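Local coordinates for protein mnemiopsin 1 (Mnemiopsis leidyi, PDB 5VP3) that acts as a light-sensitive, calcium-regulated photoprotein of a comb jelly, probably emitting light once calcium fills its EF-hand loops, at residues R15-T20 with E112-R117; W21-E26 with A104-A109; R78-T83 with S128-D133; E120-A125 with L185-W190. All blocks are in the same frame, centred on the assembly; numbering follows the deposited sequence.

Interaction 1 (R15-T20 with E112-R117)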
# COMPACT_ATOMS: atom_id res chain seq x y z
N ARG A 15 -8.74 -11.63 -15.37
CA ARG A 15 -9.11 -12.34 -16.60
C ARG A 15 -8.58 -13.78 -16.59
O ARG A 15 -9.23 -14.68 -17.13
CB ARG A 15 -8.60 -11.60 -17.84
CG ARG A 15 -9.12 -10.16 -18.05
CD ARG A 15 -10.58 -9.93 -17.56
NE ARG A 15 -11.01 -8.54 -17.79
CZ ARG A 15 -11.83 -7.84 -16.99
NH1 ARG A 15 -12.33 -8.37 -15.88
NH2 ARG A 15 -12.16 -6.60 -17.31
N SER A 16 -7.43 -14.01 -15.96
CA SER A 16 -6.88 -15.36 -15.87
C SER A 16 -7.77 -16.31 -15.08
O SER A 16 -7.68 -17.52 -15.29
CB SER A 16 -5.48 -15.32 -15.25
OG SER A 16 -5.52 -15.03 -13.86
N VAL A 17 -8.62 -15.80 -14.18
CA VAL A 17 -9.53 -16.64 -13.40
C VAL A 17 -10.99 -16.41 -13.80
O VAL A 17 -11.91 -16.77 -13.06
CB VAL A 17 -9.32 -16.44 -11.88
CG1 VAL A 17 -7.91 -16.78 -11.49
CG2 VAL A 17 -9.61 -15.01 -11.44
N GLY A 18 -11.22 -15.76 -14.94
CA GLY A 18 -12.56 -15.60 -15.45
C GLY A 18 -13.38 -14.55 -14.74
O GLY A 18 -14.60 -14.58 -14.84
N ASN A 19 -12.75 -13.60 -14.05
CA ASN A 19 -13.50 -12.58 -13.32
C ASN A 19 -13.84 -11.48 -14.32
O ASN A 19 -12.94 -10.98 -15.01
CB ASN A 19 -12.69 -12.09 -12.12
CG ASN A 19 -13.34 -10.94 -11.40
OD1 ASN A 19 -13.58 -9.91 -11.99
ND2 ASN A 19 -13.61 -11.11 -10.12
N THR A 20 -15.12 -11.15 -14.45
CA THR A 20 -15.59 -10.24 -15.51
C THR A 20 -15.67 -8.78 -15.06
O THR A 20 -16.30 -7.97 -15.74
CB THR A 20 -16.99 -10.67 -16.00
OG1 THR A 20 -17.86 -10.72 -14.87
CG2 THR A 20 -16.96 -12.04 -16.66
N GLU A 112 -7.80 -8.22 -5.01
CA GLU A 112 -7.66 -8.69 -3.63
C GLU A 112 -8.90 -9.45 -3.17
O GLU A 112 -8.79 -10.44 -2.45
CB GLU A 112 -7.36 -7.52 -2.68
CG GLU A 112 -5.95 -6.96 -2.80
CD GLU A 112 -4.92 -7.76 -2.03
OE1 GLU A 112 -4.87 -7.70 -0.78
OE2 GLU A 112 -4.12 -8.44 -2.70
N ARG A 113 -10.09 -8.98 -3.52
CA ARG A 113 -11.30 -9.73 -3.16
C ARG A 113 -11.32 -11.12 -3.81
O ARG A 113 -11.77 -12.10 -3.19
CB ARG A 113 -12.55 -8.94 -3.55
CG ARG A 113 -12.81 -7.73 -2.59
CD ARG A 113 -14.14 -7.03 -2.87
NE ARG A 113 -14.23 -6.48 -4.24
CZ ARG A 113 -14.04 -5.19 -4.56
NH1 ARG A 113 -13.74 -4.28 -3.64
NH2 ARG A 113 -14.17 -4.81 -5.82
N GLU A 114 -10.84 -11.23 -5.05
CA GLU A 114 -10.82 -12.51 -5.76
C GLU A 114 -9.84 -13.46 -5.09
O GLU A 114 -10.15 -14.62 -4.81
CB GLU A 114 -10.44 -12.25 -7.23
CG GLU A 114 -10.46 -13.44 -8.18
CD GLU A 114 -11.84 -14.08 -8.31
OE1 GLU A 114 -12.84 -13.35 -8.24
OE2 GLU A 114 -11.92 -15.31 -8.49
N ARG A 115 -8.69 -12.94 -4.75
CA ARG A 115 -7.73 -13.66 -3.98
C ARG A 115 -8.28 -14.15 -2.66
O ARG A 115 -8.06 -15.25 -2.31
CB ARG A 115 -6.51 -12.82 -3.72
CG ARG A 115 -5.46 -12.80 -4.79
CD ARG A 115 -4.35 -11.81 -4.48
NE ARG A 115 -3.94 -11.26 -5.70
CZ ARG A 115 -4.02 -10.02 -6.05
NH1 ARG A 115 -4.38 -9.11 -5.24
NH2 ARG A 115 -3.66 -9.74 -7.24
N GLU A 116 -9.00 -13.32 -1.94
CA GLU A 116 -9.57 -13.72 -0.70
C GLU A 116 -10.48 -14.89 -0.88
O GLU A 116 -10.38 -15.86 -0.22
CB GLU A 116 -10.38 -12.62 -0.05
CG GLU A 116 -9.61 -11.57 0.64
CD GLU A 116 -10.47 -10.43 1.06
OE1 GLU A 116 -11.47 -10.17 0.45
OE2 GLU A 116 -10.14 -9.78 2.00
N ARG A 117 -11.39 -14.76 -1.81
CA ARG A 117 -12.34 -15.78 -2.07
C ARG A 117 -11.66 -17.08 -2.47
O ARG A 117 -12.13 -18.11 -2.19
CB ARG A 117 -13.39 -15.32 -3.07
CG ARG A 117 -13.26 -15.82 -4.46
CD ARG A 117 -14.51 -15.64 -5.26
NE ARG A 117 -15.48 -16.62 -4.96
CZ ARG A 117 -16.71 -16.58 -5.41
NH1 ARG A 117 -17.10 -15.61 -6.17
NH2 ARG A 117 -17.55 -17.53 -5.09
O HOH W 1 -13.44 -15.85 -11.24
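Two carboxylates of helix 101-117 grip the amide nitrogen of Asn-19: ND2 donates to Glu-114 OE1 at 3.0 Å, with an N-H...O angle of 161°, and also to Glu-110 OE2. The Asn-19 side chain leaves a Schellman motif that ends helix 9-16, in which Gly-18 is the C-prime residue with positive phi. The amide and the Glu-114 carboxylate stand nearly perpendicular, 81° apart, so ND2 reaches OE1 from above the carboxylate plane while OE1 stays close to the plane of the amide. The other end of that amide, OD1, accepts from Trp-21 N, which fixes its rotation. Glu-114 has CG anti to its backbone N (chi1 -176°), which sets CG 3.7 Å from Val-17 CG2, arriving from the opposite direction; the bend at chi2 then turns the carboxylate toward Asn-19. The second oxygen of Glu-114, OE2, forms a salt bridge with Arg-118 NE, so both oxygens are engaged and the charge is probably offset in part. A water also donates to OE2 at 3.2 Å, but its other leg, to Val-17 O, is short enough to be doubtful. Behind the turn, Arg-15 NH1 folds back to Asn-19 O at 2.8 Å, tilted out of the carbonyl plane.

Interaction 2 (W21-E26 with A104-A109)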
# COMPACT_ATOMS: atom_id res chain seq x y z
N TRP A 21 -15.07 -8.44 -13.93
CA TRP A 21 -15.30 -7.14 -13.32
C TRP A 21 -14.95 -6.01 -14.28
O TRP A 21 -13.94 -6.08 -15.01
CB TRP A 21 -14.47 -7.02 -12.03
CG TRP A 21 -14.52 -5.71 -11.33
CD1 TRP A 21 -15.35 -5.36 -10.29
CD2 TRP A 21 -13.69 -4.59 -11.59
NE1 TRP A 21 -15.09 -4.07 -9.90
CE2 TRP A 21 -14.08 -3.57 -10.68
CE3 TRP A 21 -12.67 -4.32 -12.50
CZ2 TRP A 21 -13.46 -2.33 -10.65
CZ3 TRP A 21 -12.06 -3.08 -12.47
CH2 TRP A 21 -12.45 -2.11 -11.56
N LYS A 22 -15.79 -4.96 -14.26
CA LYS A 22 -15.62 -3.76 -15.06
C LYS A 22 -15.62 -2.53 -14.18
O LYS A 22 -16.45 -2.38 -13.28
CB LYS A 22 -16.75 -3.61 -16.12
CG LYS A 22 -16.59 -4.48 -17.35
CD LYS A 22 -15.15 -4.38 -17.90
CE LYS A 22 -15.05 -4.74 -19.37
NZ LYS A 22 -15.02 -6.22 -19.54
N PHE A 23 -14.75 -1.60 -14.51
CA PHE A 23 -14.65 -0.37 -13.75
C PHE A 23 -15.77 0.61 -14.09
O PHE A 23 -16.08 0.85 -15.27
CB PHE A 23 -13.29 0.29 -14.04
CG PHE A 23 -13.11 1.61 -13.35
CD1 PHE A 23 -13.17 1.70 -11.98
CD2 PHE A 23 -12.90 2.76 -14.09
CE1 PHE A 23 -13.02 2.92 -11.35
CE2 PHE A 23 -12.75 3.98 -13.45
CZ PHE A 23 -12.79 4.05 -12.09
N ASN A 24 -16.36 1.20 -13.06
CA ASN A 24 -17.32 2.30 -13.23
C ASN A 24 -16.94 3.44 -12.30
O ASN A 24 -17.09 3.33 -11.08
CB ASN A 24 -18.74 1.83 -12.94
CG ASN A 24 -19.72 2.98 -12.82
OD1 ASN A 24 -19.49 4.09 -13.37
ND2 ASN A 24 -20.82 2.74 -12.10
N VAL A 25 -16.48 4.56 -12.87
CA VAL A 25 -15.99 5.66 -12.04
C VAL A 25 -17.09 6.24 -11.18
O VAL A 25 -16.80 6.78 -10.10
CB VAL A 25 -15.33 6.75 -12.91
CG1 VAL A 25 -16.31 7.33 -13.89
CG2 VAL A 25 -14.69 7.84 -12.01
N GLU A 26 -18.37 6.10 -11.59
CA GLU A 26 -19.48 6.60 -10.78
C GLU A 26 -19.53 5.94 -9.41
O GLU A 26 -20.16 6.48 -8.51
CB GLU A 26 -20.82 6.37 -11.48
CG GLU A 26 -20.99 7.12 -12.80
CD GLU A 26 -20.88 8.64 -12.63
OE1 GLU A 26 -21.32 9.16 -11.56
OE2 GLU A 26 -20.35 9.30 -13.56
N ALA A 104 -6.78 2.03 -11.64
CA ALA A 104 -5.78 1.05 -11.21
C ALA A 104 -6.04 0.62 -9.77
O ALA A 104 -5.97 -0.57 -9.44
CB ALA A 104 -4.37 1.63 -11.36
N ASN A 105 -6.42 1.58 -8.91
CA ASN A 105 -6.71 1.26 -7.52
C ASN A 105 -7.94 0.40 -7.38
O ASN A 105 -7.97 -0.51 -6.55
CB ASN A 105 -6.86 2.52 -6.70
CG ASN A 105 -5.55 2.97 -6.14
OD1 ASN A 105 -5.13 2.52 -5.07
ND2 ASN A 105 -4.88 3.84 -6.86
N ARG A 106 -8.97 0.66 -8.17
CA ARG A 106 -10.20 -0.09 -8.01
C ARG A 106 -10.09 -1.50 -8.60
O ARG A 106 -10.70 -2.42 -8.08
CB ARG A 106 -11.37 0.68 -8.63
CG ARG A 106 -11.76 1.92 -7.81
CD ARG A 106 -12.51 1.56 -6.54
NE ARG A 106 -11.65 1.43 -5.37
CZ ARG A 106 -11.95 0.72 -4.27
NH1 ARG A 106 -11.10 0.69 -3.26
NH2 ARG A 106 -13.09 0.04 -4.19
N VAL A 107 -9.31 -1.70 -9.66
CA VAL A 107 -9.19 -3.07 -10.14
C VAL A 107 -8.30 -3.88 -9.21
O VAL A 107 -8.48 -5.09 -9.07
CB VAL A 107 -8.67 -3.12 -11.59
CG1 VAL A 107 -7.27 -2.50 -11.70
CG2 VAL A 107 -8.70 -4.58 -12.14
N PHE A 108 -7.32 -3.23 -8.58
CA PHE A 108 -6.54 -3.92 -7.57
C PHE A 108 -7.42 -4.40 -6.42
O PHE A 108 -7.27 -5.53 -5.92
CB PHE A 108 -5.42 -3.01 -7.05
CG PHE A 108 -4.66 -3.59 -5.90
CD1 PHE A 108 -3.67 -4.52 -6.12
CD2 PHE A 108 -4.98 -3.25 -4.60
CE1 PHE A 108 -2.99 -5.09 -5.08
CE2 PHE A 108 -4.28 -3.81 -3.53
CZ PHE A 108 -3.28 -4.72 -3.79
N ALA A 109 -8.39 -3.57 -6.00
CA ALA A 109 -9.26 -3.96 -4.89
C ALA A 109 -10.08 -5.19 -5.24
O ALA A 109 -10.29 -6.07 -4.39
CB ALA A 109 -10.19 -2.82 -4.50
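The loop that joins helix 9-16 to helix 30-43 runs past helix 101-117 here, pressing Trp-21 and Phe-23 against Arg-106 and Val-107, and it turns off through an Asx turn at Asn-24. Both aromatic side chains have CG anti to their backbone N (chi1 176° and 177°), and this carries each ring across to the helix. The six-membered part of the Trp-21 indole does the touching. Its CZ3 sits 3.5 Å from Val-107 CB and 3.7 Å from Val-107 CG2, the indole passing the valine at a slant. CH2 reaches the backbone at Val-107 N, and CZ2 lies 3.8 Å from Arg-106 O, so the ring touches helix backbone as well as side chain. Phe-23 N lies over one face of the indole. Two residues on in the loop, Phe-23 CE1 meets the aliphatic start of Arg-106, with CG 3.9 Å away and the two side chains crossing at about a right angle. Arg-106 then bends at its second and third torsions, leading the guanidinium off until one face lies on Ala-109 CB. Tyr-11 of helix 9-16 touches both Trp-21 and Phe-23. Were an alanine to replace Trp-21, a gap would probably open beside Val-107 and the Arg-106 carbonyl would lose its cover. The chain beyond is turned by Asn-24 OD1, which accepts from Glu-26 N at 2.9 Å, the donor standing well above the carbonyl plane.

Interaction 3 (R78-T83 with S128-D133)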
# COMPACT_ATOMS: atom_id res chain seq x y z
N ARG A 78 11.54 -4.10 0.28
CA ARG A 78 11.72 -3.69 -1.12
C ARG A 78 10.90 -4.57 -2.05
O ARG A 78 10.15 -4.08 -2.89
CB ARG A 78 13.20 -3.73 -1.52
CG ARG A 78 13.54 -3.19 -2.95
CD ARG A 78 14.80 -3.83 -3.58
NE ARG A 78 14.60 -5.29 -3.67
CZ ARG A 78 13.77 -5.90 -4.53
NH1 ARG A 78 13.08 -5.21 -5.42
NH2 ARG A 78 13.63 -7.23 -4.50
N ALA A 79 11.05 -5.90 -1.91
CA ALA A 79 10.30 -6.84 -2.74
C ALA A 79 8.80 -6.63 -2.61
O ALA A 79 8.06 -6.71 -3.60
CB ALA A 79 10.63 -8.27 -2.34
N ALA A 80 8.32 -6.51 -1.37
CA ALA A 80 6.88 -6.37 -1.14
C ALA A 80 6.34 -5.09 -1.76
O ALA A 80 5.27 -5.08 -2.36
CB ALA A 80 6.59 -6.38 0.35
N VAL A 81 7.09 -3.98 -1.61
CA VAL A 81 6.66 -2.72 -2.19
C VAL A 81 6.63 -2.84 -3.70
O VAL A 81 5.70 -2.37 -4.35
CB VAL A 81 7.58 -1.57 -1.73
CG1 VAL A 81 7.21 -0.30 -2.43
CG2 VAL A 81 7.43 -1.34 -0.26
N HIS A 82 7.63 -3.49 -4.29
CA HIS A 82 7.63 -3.64 -5.74
C HIS A 82 6.41 -4.43 -6.20
O HIS A 82 5.76 -4.08 -7.19
CB HIS A 82 8.87 -4.37 -6.20
CG HIS A 82 10.03 -3.50 -6.48
ND1 HIS A 82 10.80 -2.95 -5.48
CD2 HIS A 82 10.57 -3.10 -7.65
CE1 HIS A 82 11.78 -2.25 -6.03
NE2 HIS A 82 11.66 -2.33 -7.34
N THR A 83 6.13 -5.54 -5.52
CA THR A 83 5.02 -6.37 -5.93
C THR A 83 3.71 -5.62 -5.77
O THR A 83 2.85 -5.64 -6.66
CB THR A 83 4.99 -7.65 -5.10
OG1 THR A 83 6.19 -8.39 -5.28
CG2 THR A 83 3.79 -8.52 -5.47
N SER A 128 2.22 -5.40 4.54
CA SER A 128 2.19 -5.06 5.96
C SER A 128 3.20 -5.89 6.74
O SER A 128 3.93 -5.36 7.58
CB SER A 128 0.78 -5.26 6.49
OG SER A 128 0.70 -4.99 7.86
N ASN A 129 3.26 -7.20 6.47
CA ASN A 129 4.17 -8.06 7.21
C ASN A 129 5.64 -7.82 6.87
O ASN A 129 6.53 -8.07 7.71
CB ASN A 129 3.78 -9.52 6.98
CG ASN A 129 2.54 -9.90 7.82
OD1 ASN A 129 2.47 -9.58 8.99
ND2 ASN A 129 1.56 -10.53 7.20
N ALA A 130 5.93 -7.30 5.67
CA ALA A 130 7.31 -6.92 5.40
C ALA A 130 7.68 -5.62 6.10
O ALA A 130 8.80 -5.47 6.62
CB ALA A 130 7.53 -6.77 3.89
N TYR A 131 6.79 -4.66 6.10
CA TYR A 131 7.09 -3.43 6.80
C TYR A 131 7.19 -3.69 8.29
O TYR A 131 7.99 -3.04 8.99
CB TYR A 131 6.00 -2.41 6.56
CG TYR A 131 6.30 -1.40 5.50
CD1 TYR A 131 5.92 -1.61 4.20
CD2 TYR A 131 6.92 -0.20 5.82
CE1 TYR A 131 6.16 -0.65 3.22
CE2 TYR A 131 7.17 0.74 4.86
CZ TYR A 131 6.80 0.50 3.54
OH TYR A 131 7.00 1.43 2.55
N TYR A 132 6.37 -4.60 8.80
CA TYR A 132 6.31 -4.89 10.23
C TYR A 132 7.70 -5.02 10.80
O TYR A 132 8.06 -4.34 11.76
CB TYR A 132 5.53 -6.18 10.46
CG TYR A 132 5.09 -6.45 11.86
CD1 TYR A 132 3.88 -5.98 12.31
CD2 TYR A 132 5.85 -7.25 12.73
CE1 TYR A 132 3.43 -6.25 13.63
CE2 TYR A 132 5.42 -7.52 14.02
CZ TYR A 132 4.21 -7.02 14.46
OH TYR A 132 3.78 -7.31 15.72
N ASP A 133 8.47 -5.92 10.24
CA ASP A 133 9.79 -6.20 10.77
C ASP A 133 10.70 -4.98 10.64
O ASP A 133 11.58 -4.77 11.47
CB ASP A 133 10.38 -7.40 10.05
CG ASP A 133 9.58 -8.65 10.27
OD1 ASP A 133 8.94 -8.77 11.33
OD2 ASP A 133 9.60 -9.52 9.38
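Ala-80 and Val-81 are the residues of 78-83 that meet 128-133, and the residues flanking them tie up this turn of helix 71-87. First in line, Arg-78 offers its carbonyl oxygen to two donors of His-82: the backbone N, and the imidazole ND1 at 2.9 Å with an angle of 154°. That second bond meets the ring at its edge, in plane, and restrains its rotation; Arg-78 NH1 lies over one of the ring's faces, while NH2 of the same guanidinium forms a salt bridge with Glu-75. Ala-79 does likewise one residue on, its oxygen accepting from Thr-83 N and Thr-83 OG1 on opposite faces of the carbonyl. Ala-80 comes next, points toward 128-133 and meets Ala-130, methyl against methyl, with CB to CB 3.7 Å. Two such small side chains let the backbones close to 6.6 Å between the CA atoms of Ala-80 and Ala-130. Val-81 follows; its chi1 of 175° puts CG2 anti to the carbonyl carbon, beside the backbone N, where it meets Tyr-131. This methyl lies 3.8 Å from Tyr-131 CE1 and 4.0 Å from the phenolic OH, and the valine meets the ring at a slant. Met-57 packs on Val-81 from helix 53-66, and the Tyr-131 ring also meets that of Phe-186. All four touching residues are buried. It is close helix-helix packing through an alanine pair, set on helix 123-135, the entering helix of the EF-hand whose loop binds cadmium through Asp-136, Asp-140, Thr-142 and Glu-147.

Interaction 4 (E120-A125 with L185-W190)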
# COMPACT_ATOMS: atom_id res chain seq x y z
N GLU A 120 -6.05 -17.35 -1.74
CA GLU A 120 -4.72 -16.96 -2.14
C GLU A 120 -4.22 -15.82 -1.25
O GLU A 120 -5.02 -15.12 -0.64
CB GLU A 120 -4.71 -16.55 -3.61
CG GLU A 120 -4.93 -17.74 -4.58
CD GLU A 120 -5.30 -17.30 -5.99
OE1 GLU A 120 -5.11 -16.11 -6.31
OE2 GLU A 120 -5.78 -18.16 -6.79
N PRO A 121 -2.91 -15.61 -1.17
CA PRO A 121 -2.38 -14.62 -0.21
C PRO A 121 -2.70 -13.19 -0.62
O PRO A 121 -2.63 -12.83 -1.80
CB PRO A 121 -0.87 -14.86 -0.23
CG PRO A 121 -0.71 -16.25 -0.77
CD PRO A 121 -1.83 -16.43 -1.76
N SER A 122 -3.07 -12.38 0.37
CA SER A 122 -3.35 -10.96 0.16
C SER A 122 -2.06 -10.19 -0.08
O SER A 122 -1.06 -10.39 0.62
CB SER A 122 -4.05 -10.35 1.37
OG SER A 122 -3.95 -8.92 1.38
N LEU A 123 -2.06 -9.30 -1.05
CA LEU A 123 -0.82 -8.56 -1.27
C LEU A 123 -0.71 -7.41 -0.30
O LEU A 123 0.40 -6.96 -0.01
CB LEU A 123 -0.71 -8.06 -2.71
CG LEU A 123 -0.73 -9.17 -3.76
CD1 LEU A 123 -0.64 -8.60 -5.17
CD2 LEU A 123 0.41 -10.12 -3.53
N ILE A 124 -1.84 -6.97 0.25
CA ILE A 124 -1.79 -5.97 1.32
C ILE A 124 -1.14 -6.56 2.55
O ILE A 124 -0.38 -5.89 3.24
CB ILE A 124 -3.17 -5.43 1.66
CG1 ILE A 124 -3.78 -4.69 0.48
CG2 ILE A 124 -3.06 -4.49 2.89
CD1 ILE A 124 -5.22 -4.21 0.73
N ALA A 125 -1.47 -7.82 2.87
CA ALA A 125 -0.87 -8.47 4.03
C ALA A 125 0.61 -8.70 3.81
O ALA A 125 1.40 -8.56 4.74
CB ALA A 125 -1.57 -9.81 4.31
N LEU A 185 -4.51 -1.91 9.77
CA LEU A 185 -4.12 -0.52 9.53
C LEU A 185 -3.72 -0.29 8.08
O LEU A 185 -4.09 0.73 7.47
CB LEU A 185 -2.96 -0.19 10.45
CG LEU A 185 -2.60 1.26 10.64
CD1 LEU A 185 -1.86 1.37 11.97
CD2 LEU A 185 -1.71 1.78 9.50
N PHE A 186 -2.96 -1.22 7.51
CA PHE A 186 -2.48 -1.07 6.13
C PHE A 186 -3.61 -1.24 5.12
O PHE A 186 -3.58 -0.63 4.06
CB PHE A 186 -1.36 -2.10 5.87
CG PHE A 186 0.05 -1.54 6.07
CD1 PHE A 186 0.42 -0.88 7.22
CD2 PHE A 186 1.01 -1.74 5.12
CE1 PHE A 186 1.72 -0.39 7.38
CE2 PHE A 186 2.28 -1.25 5.29
CZ PHE A 186 2.63 -0.58 6.43
N ARG A 187 -4.59 -2.04 5.43
CA ARG A 187 -5.74 -2.13 4.59
C ARG A 187 -6.43 -0.79 4.47
O ARG A 187 -6.81 -0.40 3.43
CB ARG A 187 -6.72 -3.20 5.03
CG ARG A 187 -6.21 -4.59 4.96
CD ARG A 187 -7.27 -5.65 5.14
NE ARG A 187 -7.07 -6.61 4.14
CZ ARG A 187 -7.86 -6.80 3.12
NH1 ARG A 187 -8.97 -6.14 3.03
NH2 ARG A 187 -7.51 -7.68 2.24
N LYS A 188 -6.56 -0.08 5.56
CA LYS A 188 -7.13 1.27 5.51
C LYS A 188 -6.18 2.25 4.83
O LYS A 188 -6.59 3.02 3.95
CB LYS A 188 -7.46 1.77 6.93
CG LYS A 188 -8.52 0.95 7.67
CD LYS A 188 -9.84 1.00 6.98
CE LYS A 188 -10.90 0.20 7.74
NZ LYS A 188 -11.90 -0.40 6.81
N PHE A 189 -4.91 2.25 5.23
CA PHE A 189 -3.98 3.26 4.74
C PHE A 189 -3.80 3.14 3.23
O PHE A 189 -3.69 4.15 2.53
CB PHE A 189 -2.64 3.14 5.51
CG PHE A 189 -1.68 4.32 5.34
CD1 PHE A 189 -1.82 5.49 6.10
CD2 PHE A 189 -0.60 4.25 4.44
CE1 PHE A 189 -0.92 6.59 5.95
CE2 PHE A 189 0.30 5.33 4.28
CZ PHE A 189 0.14 6.50 5.05
N TRP A 190 -3.81 1.94 2.71
CA TRP A 190 -3.47 1.67 1.35
C TRP A 190 -4.61 1.20 0.42
O TRP A 190 -4.35 0.84 -0.69
CB TRP A 190 -2.39 0.61 1.31
CG TRP A 190 -1.13 0.86 2.02
CD1 TRP A 190 -0.71 0.29 3.15
CD2 TRP A 190 -0.08 1.69 1.59
NE1 TRP A 190 0.50 0.73 3.48
CE2 TRP A 190 0.93 1.60 2.52
CE3 TRP A 190 0.10 2.51 0.50
CZ2 TRP A 190 2.08 2.29 2.41
CZ3 TRP A 190 1.23 3.18 0.39
CH2 TRP A 190 2.22 3.08 1.34
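Ile-124 CD1 lies over one face of the Arg-187 guanidinium, and Ser-122 OG sits at its edge, near the plane, 3.9 Å from NH2. Farther in, one face of the Phe-186 ring takes Trp-190 NE1, offset toward the rim, and the indole of Trp-190 has Phe-189 CD2 over its centre and Phe-186 CB at its edge. Those ring contacts stay within helix 179-190; the contact itself joins the two outer helices of the C-terminal EF-hand pair: helix 123-135 enters its first hand, and helix 179-190 leaves its second. Ile-124 has the largest share. With CG2 anti to its N, that methyl reaches across to Arg-187 CG at 3.8 Å and to Phe-186 CB at 4.2 Å, the isoleucine and arginine crossing at about a right angle. Phe-84 and Phe-108, from two other helices, pack on the same isoleucine. Arg-187 runs out past it with a bend at chi3 (134°) and forms a long, weak ion pair with Glu-116. A bound cadmium ion is about 4 Å from this side chain. Ser-122 is the N-cap of helix 123-135, and its OG is hydrogen-bonded to Glu-112 OE1 as well; both Glu-112 oxygens also accept backbone N-H groups of that first turn, from Leu-123 and Ile-124. Replacing Ser-122 by an alanine would probably leave Ala-125 N without its cap and Glu-112 OE1 without its hydroxyl partner. The cap itself is nearly straight: Ala-125 N donates to Ser-122 OG at 3.1 Å with an angle of 162°.

In the fold
Helix 101-117 and helix 123-135, consecutive in the chain, carry all four contacts. Interactions 1 and 2 share the first, with centres about 13 Å apart, and interaction 2 is nested inside the loop that interaction 1 closes. Interactions 3 and 4 share the second, their centres about 11 Å apart; their segments alternate along the chain, and they touch where Ser-128 packs on Phe-186. Interactions 1 and 4 touch as well, in part through Arg-115 packed on Leu-123, while Phe-108 packs between interactions 2 and 4. Interactions 2 and 3 lie on opposite sides of the chain's centre, about 24 Å apart. The N-terminal arm and the C-terminal EF-hand pair are thus linked through these two consecutive helices.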